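Local coordinates for protein flavodoxin (Bacteroides uniformis, PDB 4J8P) that binds flavin mononucleotide and, as a member of the flavodoxin family, probably serves in electron transfer, at residues Thr100-Gly105 and Ile137-Gly142. Numbering follows the deposited sequence.
With SO4 (sulfate ion), chain J.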
loop_
_atom_site.group_PDB
_atom_site.type_symbol
_atom_site.label_atom_id
_atom_site.label_comp_id
_atom_site.label_asym_id
_atom_site.label_seq_id
_atom_site.Cartn_x
_atom_site.Cartn_y
_atom_site.Cartn_z
ATOM N N THR A 100 6.685 2.422 6.935
ATOM C CA THR A 100 7.787 1.531 7.316
ATOM C C THR A 100 8.343 0.817 6.087
ATOM O O THR A 100 9.562 0.741 5.921
ATOM C CB THR A 100 7.300 0.491 8.332
ATOM O OG1 THR A 100 6.640 1.168 9.394
ATOM C CG2 THR A 100 8.483 -0.335 8.914
ATOM N N PHE A 101 7.442 0.306 5.229
ATOM C CA PHE A 101 7.834 -0.415 4.031
ATOM C C PHE A 101 8.705 0.472 3.115
ATOM O O PHE A 101 9.792 0.053 2.715
ATOM C CB PHE A 101 6.570 -0.909 3.313
ATOM C CG PHE A 101 6.819 -1.564 1.993
ATOM C CD1 PHE A 101 7.420 -2.824 1.920
ATOM C CD2 PHE A 101 6.507 -0.911 0.808
ATOM C CE1 PHE A 101 7.673 -3.429 0.676
ATOM C CE2 PHE A 101 6.736 -1.530 -0.433
ATOM C CZ PHE A 101 7.307 -2.780 -0.489
ATOM N N ILE A 102 8.229 1.674 2.779
ATOM C CA ILE A 102 8.976 2.573 1.872
ATOM C C ILE A 102 10.346 2.923 2.480
ATOM O O ILE A 102 11.337 3.041 1.768
ATOM C CB ILE A 102 8.128 3.835 1.566
ATOM C CG1 ILE A 102 6.895 3.416 0.748
ATOM C CG2 ILE A 102 8.947 4.947 0.866
ATOM C CD1 ILE A 102 5.800 4.553 0.638
ATOM N N GLU A 103 10.378 3.082 3.804
ATOM C CA GLU A 103 11.615 3.452 4.501
ATOM C C GLU A 103 12.517 2.244 4.747
ATOM O O GLU A 103 13.578 2.413 5.349
ATOM C CB GLU A 103 11.280 4.163 5.810
ATOM C CG GLU A 103 10.664 5.526 5.518
ATOM C CD GLU A 103 10.089 6.253 6.715
ATOM O OE1 GLU A 103 10.387 5.845 7.862
ATOM O OE2 GLU A 103 9.352 7.246 6.504
ATOM N N SER A 104 12.126 1.043 4.282
ATOM C CA SER A 104 12.944 -0.162 4.521
ATOM C C SER A 104 13.603 -0.729 3.249
ATOM O O SER A 104 14.245 -1.788 3.305
ATOM C CB SER A 104 12.095 -1.233 5.192
ATOM O OG SER A 104 11.680 -0.755 6.473
ATOM N N GLY A 105 13.462 -0.021 2.133
ATOM C CA GLY A 105 14.056 -0.435 0.867
ATOM C C GLY A 105 14.497 0.757 0.042
ATOM O O GLY A 105 14.199 1.906 0.400
ATOM N N ILE A 137 10.936 9.766 -4.956
ATOM C CA ILE A 137 10.386 8.623 -5.683
ATOM C C ILE A 137 9.626 9.104 -6.926
ATOM O O ILE A 137 8.996 10.161 -6.895
ATOM C CB ILE A 137 9.473 7.842 -4.715
ATOM C CG1 ILE A 137 10.378 7.049 -3.741
ATOM C CG2 ILE A 137 8.483 6.928 -5.434
ATOM C CD1 ILE A 137 9.578 6.320 -2.627
ATOM N N ASN A 138 9.691 8.312 -8.008
ATOM C CA ASN A 138 8.982 8.653 -9.255
ATOM C C ASN A 138 7.541 8.187 -9.120
ATOM O O ASN A 138 7.171 7.138 -9.641
ATOM C CB ASN A 138 9.660 8.002 -10.461
ATOM C CG ASN A 138 11.133 8.342 -10.588
ATOM O OD1 ASN A 138 11.573 9.441 -10.217
ATOM N ND2 ASN A 138 11.898 7.467 -11.249
ATOM N N TRP A 139 6.720 8.982 -8.429
ATOM C CA TRP A 139 5.325 8.616 -8.228
ATOM C C TRP A 139 4.527 8.627 -9.525
ATOM O O TRP A 139 4.542 9.635 -10.266
ATOM C CB TRP A 139 4.663 9.577 -7.218
ATOM C CG TRP A 139 5.223 9.411 -5.843
ATOM C CD1 TRP A 139 6.184 10.174 -5.242
ATOM C CD2 TRP A 139 4.911 8.359 -4.927
ATOM N NE1 TRP A 139 6.465 9.675 -3.991
ATOM C CE2 TRP A 139 5.722 8.545 -3.779
ATOM C CE3 TRP A 139 4.035 7.260 -4.965
ATOM C CZ2 TRP A 139 5.624 7.717 -2.649
ATOM C CZ3 TRP A 139 3.968 6.418 -3.867
ATOM C CH2 TRP A 139 4.776 6.634 -2.727
ATOM N N GLY A 140 3.789 7.518 -9.745
ATOM C CA GLY A 140 2.821 7.400 -10.837
ATOM C C GLY A 140 1.430 7.636 -10.251
ATOM O O GLY A 140 1.190 7.376 -9.061
ATOM N N LYS A 141 0.485 8.143 -11.090
ATOM C CA LYS A 141 -0.874 8.436 -10.606
ATOM C C LYS A 141 -1.542 7.188 -9.997
ATOM O O LYS A 141 -1.601 6.127 -10.632
ATOM C CB LYS A 141 -1.724 9.011 -11.746
ATOM C CG LYS A 141 -3.139 9.408 -11.320
ATOM C CD LYS A 141 -3.911 10.000 -12.513
ATOM C CE LYS A 141 -5.328 10.390 -12.138
ATOM N NZ LYS A 141 -6.069 11.016 -13.274
ATOM N N GLY A 142 -2.057 7.362 -8.787
ATOM C CA GLY A 142 -2.691 6.275 -8.060
ATOM C C GLY A 142 -4.150 6.088 -8.383
ATOM O O GLY A 142 -4.741 6.849 -9.160
HETATM S S SO4 J . -8.887 11.964 -11.704
HETATM O O1 SO4 J . -7.810 12.933 -11.848
HETATM O O2 SO4 J . -8.909 11.088 -12.878
HETATM O O3 SO4 J . -8.658 11.166 -10.489
HETATM O O4 SO4 J . -10.180 12.652 -11.597
#
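Ile102, the last residue of helix 96-102, faces the start of strand 138-144 at a distance that only side chains span: its CA lies 9.8 Å from the CA of Ile137, the closest pair of CA atoms, and no hydrogen bond joins the two segments. At the helix end Ser104 N bonds to Phe101 O at 3.0 Å, and from Ile102 to Gly105 the chain makes a type I turn; Ser104 OG also reaches back to Thr100 O at 2.7 Å, coming in above the carbonyl plane. On the strand side an inverse gamma turn centred on Asn138 sets Ile137 and Trp139 close together.

Side chains alone make the contact, and Ile102 carries it with both branches. A chi1 of -67° sets its CG1 beside the backbone N and its CG2 anti to it; CG2 meets Ile137 CD1 at 3.8 Å, while the CG1 branch sends CD1 to the benzo edge of Trp139, 4.1 Å from CH2 and near the ring plane. Ile137 splits its work too, for its CG2 lies 3.6 Å above one face of the same indole, toward the rim. The indole nitrogen is satisfied by Tyr134 O, which probably helps hold the ring's orientation. Well away from this patch, Lys141, in one of its two modelled conformers, stretches out fully extended to a sulfate ion, probably from the crystallisation liquor, with NZ 2.9 Å from O2.

In this flavodoxin-like fold of parallel strands and flanking helices, the patch joins a helix end to an edge strand of the sheet, 138-144. Leu130 of helix 124-133 touches both Ile102 and Trp139, and Val112 and Ile85, from strands 111-117 and 80-88, lie against Ile137 and Ile102 respectively.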